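Side-chain contacts in D-ribitol-5-phosphate phosphatase (Bacteroides thetaiotaomicron, PDB 4JB3), which removes phosphate from D-ribitol 5-phosphate and D-ribitol 1-phosphate, and also dephosphorylates a riboflavin precursor, 5-amino-6-(5-phospho-D-ribitylamino)uracil: residues A[67-70]-A[71-75]; A[148-152]-A[153-157]; A[174-177]-A[178-182]. All coordinates share one frame; numbering follows the deposited sequence.

Overall arrangement
The three contacts are local, each between side chains a few residues apart, at a helix end, round a 3-10 turn or along a helix, and they follow one another in sequence without touching. Contact 1 ends a helix in the helical insertion between strands 26-29 and 125-130, which probably forms the lid; contacts 2 and 3 belong to the core round the parallel sheet. Their centres lie about 20 to 25 Å apart, and the closest atoms of contacts 1 and 3 about 7 Å. Each comes near D30, the probable nucleophile, which with G32 and D194 binds a sodium ion: the side chains of E72, L152 and I174 each lie about 9 Å from its side chain. E72 alone of these reaches the bound glycerol.

Contact 1 of 3, residues A[67-70]-A[71-75]; sequences IFQE and LEEGK
I67 O accepts the amide of L71, 2.9 Å from L71 N, in one of the backbone bonds that carry helix 66-72 to its C-terminal end, where a Schellman motif closes it. The I67 side chain, branched and apolar, packs on F81, Q84 and L88 of helix 78-89. F68 repeats the backbone bond, with E72 N 3.1 Å from F68 O, and CG of E72 lies 3.3 Å from the same F68 O. A bend in the E72 chain then carries its carboxylate off to N133 and to a bound glycerol. The ring of F68 is buried, edge-to-face with F47 and F81, a place suited to a flat apolar group.

Q69 provides the side-chain link. With CG anti to the backbone N (chi1 170°) its extended chain brings NE2 to E73 OE2 at 2.7 Å, in a nearly straight bond (169° at the hydrogen). The acceptor lies in the Q69 amide plane, but NE2 stands above the E73 carboxylate, the two planes being 80° apart. T168 also bonds OE2, and K75 NZ forms a salt bridge to E73 OE1 at 3.4 Å, so three groups hold this carboxylate and probably favour its charged form.

E70 supplies the carbonyl at the heart of the motif. K75 N bonds to E70 O at 2.8 Å, while G74 N turns back to L71 O at 3.1 Å. G74 has positive phi, which a residue without a side chain takes up easily. The reversal leaves the CB atoms of E70 and K75 4.2 Å apart.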
# COMPACT_ATOMS: atom_id res chain seq x y z
N ILE A 67 0.86 2.66 -18.91
CA ILE A 67 2.17 2.17 -18.52
C ILE A 67 2.35 2.16 -17.00
O ILE A 67 3.18 1.42 -16.46
CB ILE A 67 3.34 2.94 -19.19
CG1 ILE A 67 3.29 4.43 -18.80
CG2 ILE A 67 3.31 2.75 -20.69
CD1 ILE A 67 4.55 5.18 -19.22
N PHE A 68 1.58 2.99 -16.30
CA PHE A 68 1.60 3.00 -14.84
C PHE A 68 1.04 1.69 -14.29
O PHE A 68 1.62 1.12 -13.38
CB PHE A 68 0.85 4.23 -14.30
CG PHE A 68 1.54 5.53 -14.60
CD1 PHE A 68 1.41 6.15 -15.83
CD2 PHE A 68 2.34 6.13 -13.63
CE1 PHE A 68 2.06 7.34 -16.11
CE2 PHE A 68 3.00 7.33 -13.89
CZ PHE A 68 2.86 7.93 -15.13
N GLN A 69 -0.06 1.22 -14.87
CA GLN A 69 -0.59 -0.10 -14.53
C GLN A 69 0.39 -1.20 -14.89
O GLN A 69 0.62 -2.13 -14.10
CB GLN A 69 -1.91 -0.36 -15.25
CG GLN A 69 -2.40 -1.80 -15.14
CD GLN A 69 -3.82 -1.97 -15.64
OE1 GLN A 69 -4.32 -1.14 -16.39
NE2 GLN A 69 -4.48 -3.03 -15.20
N GLU A 70 0.97 -1.11 -16.08
CA GLU A 70 1.92 -2.13 -16.52
C GLU A 70 3.09 -2.25 -15.55
O GLU A 70 3.53 -3.36 -15.23
CB GLU A 70 2.40 -1.87 -17.96
CG GLU A 70 1.34 -2.19 -19.00
CD GLU A 70 1.70 -1.69 -20.38
OE1 GLU A 70 2.81 -1.15 -20.54
OE2 GLU A 70 0.87 -1.83 -21.30
N LEU A 71 3.58 -1.12 -15.05
CA LEU A 71 4.64 -1.13 -14.05
C LEU A 71 4.16 -1.80 -12.77
O LEU A 71 4.84 -2.68 -12.21
CB LEU A 71 5.11 0.29 -13.74
CG LEU A 71 6.12 0.41 -12.60
CD1 LEU A 71 7.48 -0.15 -13.05
CD2 LEU A 71 6.23 1.85 -12.11
N GLU A 72 2.96 -1.46 -12.31
CA GLU A 72 2.47 -2.01 -11.05
C GLU A 72 2.04 -3.47 -11.16
O GLU A 72 1.84 -4.14 -10.14
CB GLU A 72 1.39 -1.10 -10.44
CG GLU A 72 1.96 0.30 -10.17
CD GLU A 72 1.45 0.94 -8.90
OE1 GLU A 72 0.24 0.82 -8.58
OE2 GLU A 72 2.27 1.60 -8.21
N GLU A 73 1.93 -3.98 -12.38
CA GLU A 73 1.66 -5.41 -12.58
C GLU A 73 2.90 -6.21 -12.97
O GLU A 73 2.81 -7.42 -13.21
CB GLU A 73 0.55 -5.60 -13.63
CG GLU A 73 -0.77 -5.11 -13.13
CD GLU A 73 -1.89 -5.20 -14.13
OE1 GLU A 73 -1.66 -5.63 -15.28
OE2 GLU A 73 -3.03 -4.83 -13.76
N GLY A 74 4.04 -5.54 -13.05
CA GLY A 74 5.28 -6.20 -13.39
C GLY A 74 5.42 -6.51 -14.87
O GLY A 74 6.33 -7.24 -15.26
N LYS A 75 4.54 -5.94 -15.69
CA LYS A 75 4.58 -6.18 -17.13
C LYS A 75 5.62 -5.29 -17.80
O LYS A 75 6.14 -5.61 -18.87
CB LYS A 75 3.20 -5.97 -17.74
CG LYS A 75 2.18 -6.97 -17.23
CD LYS A 75 0.81 -6.76 -17.84
CE LYS A 75 -0.17 -7.80 -17.34
NZ LYS A 75 -1.50 -7.69 -18.00

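Contact 2 of 3, residues A[148-152]-A[153-157]; sequences EGKPL and NDYCD
K150 reaches across a 3-10 turn to D154 and Y155. Its CB lies 3.5 Å from D154 OD2 and also touches the Y155 hydroxyl. CG stays near the same carboxylate oxygen, CD comes 3.8 Å from Y155 OH, and CE passes 3.6 Å from D154 OD2. Bends at chi3 and chi4 (66° and 59°) curl the chain until NZ meets D154 OD2 at 2.8 Å in a salt bridge, approaching on the anti side, 29° out of the carboxylate plane. Lysine suits the place because its methylenes line the hydroxyl while its charge is spent on the aspartate. Beside it the P151 ring sets CG 3.5 Å from D154 OD1. Two backbone bonds make the turn: D154 N to P151 O at 2.9 Å and Y155 N to L152 O at 3.0 Å. The tyrosine ring turns its edge to K150 O and L152 O, and a water joins K150 O, 2.7 Å away, to Y155 OH.

The turn lies in the loop between helix 134-140 and strand 158-161: Y155 packs on L114 and L118 of helix 111-120, while L152 rests on L128 of strand 125-130, tying the loop to both helix and sheet.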
# COMPACT_ATOMS: atom_id res chain seq x y z
N GLU A 148 12.66 5.88 12.24
CA GLU A 148 12.90 4.73 13.12
C GLU A 148 13.88 3.73 12.50
O GLU A 148 14.41 2.86 13.20
CB GLU A 148 11.57 4.04 13.48
CG GLU A 148 10.73 4.81 14.49
CD GLU A 148 11.41 4.95 15.84
OE1 GLU A 148 12.15 4.02 16.24
OE2 GLU A 148 11.23 6.00 16.49
N GLY A 149 14.12 3.85 11.20
CA GLY A 149 15.18 3.10 10.54
C GLY A 149 14.87 1.65 10.27
O GLY A 149 15.78 0.85 10.01
N LYS A 150 13.59 1.30 10.32
CA LYS A 150 13.17 -0.07 10.07
C LYS A 150 12.46 -0.14 8.73
O LYS A 150 11.59 0.68 8.44
CB LYS A 150 12.23 -0.52 11.19
CG LYS A 150 12.89 -0.59 12.55
CD LYS A 150 11.87 -0.72 13.67
CE LYS A 150 11.13 -2.05 13.61
NZ LYS A 150 12.05 -3.22 13.69
N PRO A 151 12.81 -1.14 7.91
CA PRO A 151 12.11 -1.29 6.63
C PRO A 151 10.67 -1.75 6.82
O PRO A 151 10.33 -2.30 7.88
CB PRO A 151 12.92 -2.39 5.94
CG PRO A 151 13.41 -3.24 7.07
CD PRO A 151 13.79 -2.21 8.13
N LEU A 152 9.84 -1.55 5.80
CA LEU A 152 8.45 -1.99 5.82
C LEU A 152 8.33 -3.47 6.17
O LEU A 152 7.37 -3.88 6.83
CB LEU A 152 7.82 -1.70 4.46
CG LEU A 152 6.35 -2.06 4.29
CD1 LEU A 152 5.48 -1.35 5.33
CD2 LEU A 152 5.90 -1.71 2.88
N ASN A 153 9.33 -4.26 5.75
CA ASN A 153 9.40 -5.69 6.05
C ASN A 153 9.30 -6.02 7.54
O ASN A 153 8.80 -7.09 7.91
CB ASN A 153 10.70 -6.27 5.50
CG ASN A 153 10.94 -5.87 4.08
OD1 ASN A 153 11.37 -4.75 3.80
ND2 ASN A 153 10.67 -6.79 3.15
N ASP A 154 9.78 -5.12 8.38
CA ASP A 154 9.80 -5.36 9.82
C ASP A 154 8.41 -5.30 10.43
O ASP A 154 8.21 -5.72 11.57
CB ASP A 154 10.70 -4.33 10.53
CG ASP A 154 12.17 -4.64 10.40
OD1 ASP A 154 12.57 -5.50 9.60
OD2 ASP A 154 12.96 -3.99 11.13
N TYR A 155 7.45 -4.77 9.68
CA TYR A 155 6.11 -4.55 10.19
C TYR A 155 5.09 -5.61 9.80
O TYR A 155 3.93 -5.53 10.20
CB TYR A 155 5.62 -3.16 9.77
CG TYR A 155 6.49 -2.07 10.34
CD1 TYR A 155 6.22 -1.53 11.59
CD2 TYR A 155 7.60 -1.61 9.64
CE1 TYR A 155 7.03 -0.55 12.12
CE2 TYR A 155 8.42 -0.62 10.17
CZ TYR A 155 8.12 -0.09 11.41
OH TYR A 155 8.91 0.89 11.95
N CYS A 156 5.53 -6.57 8.99
CA CYS A 156 4.65 -7.61 8.45
C CYS A 156 5.31 -8.98 8.45
O CYS A 156 6.54 -9.10 8.48
CB CYS A 156 4.24 -7.29 7.01
SG CYS A 156 3.57 -5.65 6.72
N ASP A 157 4.49 -10.03 8.41
CA ASP A 157 5.01 -11.37 8.23
C ASP A 157 5.42 -11.61 6.78
O ASP A 157 6.43 -12.27 6.51
CB ASP A 157 3.98 -12.39 8.68
CG ASP A 157 3.76 -12.36 10.19
OD1 ASP A 157 4.69 -12.75 10.92
OD2 ASP A 157 2.68 -11.93 10.63
O HOH W 1 10.64 2.47 10.20

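Contact 3 of 3, residues A[174-177]-A[178-182]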
# COMPACT_ATOMS: atom_id res chain seq x y z
N ILE A 174 -5.21 -11.30 -7.34
CA ILE A 174 -4.16 -10.95 -6.39
C ILE A 174 -4.57 -11.39 -4.98
O ILE A 174 -3.75 -11.89 -4.21
CB ILE A 174 -3.74 -9.46 -6.47
CG1 ILE A 174 -2.40 -9.24 -5.76
CG2 ILE A 174 -4.83 -8.54 -5.92
CD1 ILE A 174 -1.95 -7.79 -5.76
N PHE A 175 -5.86 -11.27 -4.67
CA PHE A 175 -6.38 -11.73 -3.40
C PHE A 175 -6.28 -13.25 -3.31
O PHE A 175 -5.92 -13.80 -2.27
CB PHE A 175 -7.85 -11.34 -3.26
CG PHE A 175 -8.07 -9.88 -3.02
CD1 PHE A 175 -8.18 -8.99 -4.08
CD2 PHE A 175 -8.20 -9.39 -1.73
CE1 PHE A 175 -8.40 -7.63 -3.86
CE2 PHE A 175 -8.42 -8.05 -1.50
CZ PHE A 175 -8.52 -7.17 -2.56
N ASP A 176 -6.59 -13.92 -4.41
CA ASP A 176 -6.51 -15.37 -4.46
C ASP A 176 -5.09 -15.88 -4.21
O ASP A 176 -4.90 -16.85 -3.47
CB ASP A 176 -7.04 -15.89 -5.80
CG ASP A 176 -7.07 -17.40 -5.86
OD1 ASP A 176 -7.92 -18.00 -5.16
OD2 ASP A 176 -6.26 -17.98 -6.61
N PHE A 177 -4.10 -15.24 -4.82
CA PHE A 177 -2.72 -15.65 -4.58
C PHE A 177 -2.39 -15.53 -3.11
O PHE A 177 -1.81 -16.44 -2.52
CB PHE A 177 -1.72 -14.81 -5.37
CG PHE A 177 -0.29 -15.21 -5.13
CD1 PHE A 177 0.45 -14.64 -4.09
CD2 PHE A 177 0.32 -16.17 -5.92
CE1 PHE A 177 1.76 -15.02 -3.86
CE2 PHE A 177 1.63 -16.55 -5.69
CZ PHE A 177 2.35 -15.98 -4.66
N MET A 178 -2.75 -14.39 -2.53
CA MET A 178 -2.43 -14.12 -1.14
C MET A 178 -3.09 -15.14 -0.22
O MET A 178 -2.46 -15.65 0.72
CB MET A 178 -2.84 -12.69 -0.79
CG MET A 178 -2.53 -12.30 0.63
SD MET A 178 -3.88 -12.69 1.74
CE MET A 178 -3.03 -12.50 3.31
N ILE A 179 -4.35 -15.45 -0.48
CA ILE A 179 -5.08 -16.40 0.34
C ILE A 179 -4.44 -17.78 0.26
O ILE A 179 -4.26 -18.46 1.27
CB ILE A 179 -6.56 -16.49 -0.09
CG1 ILE A 179 -7.29 -15.20 0.26
CG2 ILE A 179 -7.24 -17.68 0.58
CD1 ILE A 179 -8.66 -15.09 -0.38
N LYS A 180 -4.09 -18.19 -0.95
CA LYS A 180 -3.51 -19.52 -1.13
C LYS A 180 -2.10 -19.63 -0.56
O LYS A 180 -1.72 -20.67 -0.02
CB LYS A 180 -3.50 -19.89 -2.61
CG LYS A 180 -4.87 -20.22 -3.17
CD LYS A 180 -4.76 -20.67 -4.61
CE LYS A 180 -5.99 -21.45 -5.02
NZ LYS A 180 -7.21 -20.61 -5.06
N ASP A 181 -1.33 -18.56 -0.67
CA ASP A 181 0.05 -18.58 -0.20
C ASP A 181 0.13 -18.50 1.32
O ASP A 181 0.98 -19.14 1.93
CB ASP A 181 0.85 -17.42 -0.80
CG ASP A 181 2.30 -17.43 -0.37
OD1 ASP A 181 3.08 -18.24 -0.91
OD2 ASP A 181 2.66 -16.65 0.54
N SER A 182 -0.75 -17.70 1.91
CA SER A 182 -0.69 -17.40 3.34
C SER A 182 -1.47 -18.40 4.17
O SER A 182 -1.24 -18.52 5.37
CB SER A 182 -1.25 -16.01 3.63
OG SER A 182 -2.64 -15.96 3.35
O HOH W 2 -6.15 -20.11 -7.91
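K180 NZ is gripped by D176 OD1 and, weakly, by a water. The salt bridge measures 2.7 Å from K180 NZ to D176 OD1 and uses the syn lone pair of that oxygen, while the water donates to D176 OD2, so that carboxylate, ammonium and water close a small ring. D176 sends CG anti to its own N (chi1 -176°), which brings the carboxylate round to the side where K180 passes, and K180 bends at its last torsion to meet it. This i to i+4 pairing of an acid and a lysine is a common helix-surface link. An alanine here has no carboxylate, and K180 NZ would probably be left without its mate and free to turn.

One residue on, F177 and D181 lie side by side, ring and carboxylate within 7° of parallel, with F177 CE1 4.0 Å from D181 CB; D181 OD2 goes on to K158 and Y160. In the last turn M178 O takes both S182 OG, at 2.7 Å, and S182 N, at 2.9 Å, from opposite faces of its plane.

Toward the sheet, I174 and F175 pack on L129 of strand 125-130, F175 also meets F191 edge-to-face, and the more exposed F177 touches Y160 of strand 158-161.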